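Local structure of protein synthesis inhibitor I (Hordeum vulgare, 4FBC) at residues A[212-217]-A[253-258]. The protein is a cereal ribosome-inactivating protein, here a single chain holding adenosine monophosphate in its pocket. The protein carries 3 engineered substitutions. Numbering follows the deposited sequence.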
# COMPACT_ATOMS: atom_id res chain seq x y z
N ASN A 212 -3.80 8.92 6.08
CA ASN A 212 -4.14 8.63 7.48
C ASN A 212 -5.61 8.26 7.72
O ASN A 212 -6.01 8.01 8.87
CB ASN A 212 -3.72 9.82 8.37
CG ASN A 212 -2.21 9.92 8.55
OD1 ASN A 212 -1.48 8.94 8.43
ND2 ASN A 212 -1.74 11.13 8.85
N GLY A 213 -6.41 8.20 6.65
CA GLY A 213 -7.83 7.88 6.76
C GLY A 213 -8.38 6.96 5.67
O GLY A 213 -9.52 7.11 5.24
N TRP A 214 -7.58 6.00 5.24
CA TRP A 214 -7.97 5.09 4.16
C TRP A 214 -9.28 4.35 4.48
O TRP A 214 -10.17 4.26 3.65
CB TRP A 214 -6.84 4.10 3.90
CG TRP A 214 -7.06 3.11 2.78
CD1 TRP A 214 -7.59 3.35 1.55
CD2 TRP A 214 -6.72 1.72 2.81
NE1 TRP A 214 -7.61 2.18 0.81
CE2 TRP A 214 -7.08 1.17 1.56
CE3 TRP A 214 -6.15 0.89 3.78
CZ2 TRP A 214 -6.88 -0.18 1.26
CZ3 TRP A 214 -5.95 -0.44 3.48
CH2 TRP A 214 -6.31 -0.97 2.23
N GLN A 215 -9.39 3.84 5.71
CA GLN A 215 -10.61 3.15 6.11
C GLN A 215 -11.81 4.10 6.10
O GLN A 215 -12.89 3.74 5.61
CB GLN A 215 -10.42 2.49 7.49
CG GLN A 215 -11.64 1.72 7.99
CD GLN A 215 -11.32 0.85 9.19
OE1 GLN A 215 -10.38 1.13 9.94
NE2 GLN A 215 -12.08 -0.22 9.37
N ASP A 216 -11.63 5.31 6.64
CA ASP A 216 -12.69 6.31 6.67
C ASP A 216 -13.18 6.67 5.26
O ASP A 216 -14.38 6.78 5.03
CB ASP A 216 -12.20 7.60 7.36
CG ASP A 216 -12.09 7.46 8.86
OD1 ASP A 216 -12.70 6.53 9.43
OD2 ASP A 216 -11.38 8.30 9.46
N LEU A 217 -12.25 6.86 4.33
CA LEU A 217 -12.64 7.25 2.97
C LEU A 217 -13.29 6.06 2.26
O LEU A 217 -14.28 6.23 1.55
CB LEU A 217 -11.42 7.76 2.18
CG LEU A 217 -11.72 8.28 0.76
CD1 LEU A 217 -12.74 9.41 0.76
CD2 LEU A 217 -10.43 8.72 0.07
N ASN A 253 -12.41 9.29 -7.76
CA ASN A 253 -11.15 9.73 -8.36
C ASN A 253 -9.96 9.64 -7.41
O ASN A 253 -8.82 9.59 -7.85
CB ASN A 253 -11.28 11.16 -8.89
CG ASN A 253 -12.01 11.22 -10.21
OD1 ASN A 253 -11.72 10.44 -11.13
ND2 ASN A 253 -12.96 12.13 -10.32
N THR A 254 -10.23 9.61 -6.10
CA THR A 254 -9.16 9.59 -5.10
C THR A 254 -8.72 8.18 -4.72
O THR A 254 -7.52 7.92 -4.56
CB THR A 254 -9.58 10.37 -3.84
OG1 THR A 254 -9.85 11.73 -4.21
CG2 THR A 254 -8.47 10.34 -2.78
N LEU A 255 -9.68 7.26 -4.61
CA LEU A 255 -9.40 5.90 -4.15
C LEU A 255 -8.80 5.04 -5.27
O LEU A 255 -9.41 4.87 -6.32
CB LEU A 255 -10.68 5.25 -3.59
CG LEU A 255 -11.11 5.77 -2.21
CD1 LEU A 255 -12.60 5.54 -1.98
CD2 LEU A 255 -10.28 5.13 -1.11
N GLY A 256 -7.60 4.52 -5.03
CA GLY A 256 -7.00 3.54 -5.93
C GLY A 256 -7.64 2.17 -5.75
O GLY A 256 -8.06 1.54 -6.72
N ILE A 257 -7.71 1.71 -4.51
CA ILE A 257 -8.45 0.48 -4.17
C ILE A 257 -8.97 0.64 -2.76
O ILE A 257 -8.26 1.18 -1.91
CB ILE A 257 -7.58 -0.81 -4.36
CG1 ILE A 257 -8.40 -2.07 -4.04
CG2 ILE A 257 -6.27 -0.74 -3.53
CD1 ILE A 257 -7.70 -3.38 -4.50
N LEU A 258 -10.21 0.25 -2.52
CA LEU A 258 -10.85 0.47 -1.21
C LEU A 258 -10.51 -0.67 -0.26
O LEU A 258 -10.46 -1.82 -0.67
CB LEU A 258 -12.38 0.56 -1.35
CG LEU A 258 -13.04 1.83 -1.90
CD1 LEU A 258 -12.78 1.99 -3.40
CD2 LEU A 258 -14.54 1.85 -1.62
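Trp-214 reaches the loop that follows helix 248-254 with the nitrogen of its indole: NE1 donates to Ile-257 O at 3.0 Å, with 156° at the hydrogen. That oxygen sits 3° out of the ring plane and takes the bond in its own carbonyl plane, a near-coplanar bond that helps set the rotation of the indole. With chi1 of Trp-214 at -178°, CG opposite the backbone N, the ring leaves the first turn of helix 214-225 and its NE1 edge reaches the loop. Trp-214 also belongs to the pocket of this ribosome-inactivating protein that holds adenosine monophosphate, together with Arg-179, which makes a cation-pi contact with the indole; the ring of Phe-180 meets it at a steep angle. One turn along, the packing is tight and made mostly by methyl groups. Leu-217 and Leu-255 run alongside each other, pointing opposite ways, CD2 to CD2 at 3.8 Å, and Leu-217 CD2 also reaches Thr-254 CG2 at 3.8 Å. Leu-255 CD2 meets the indole less closely, 4.2 Å from Trp-214 CD1 at the ring's edge. The other side of helix 214-225 is different again: Gln-215 and Asp-216 are exposed and leave the loop alone.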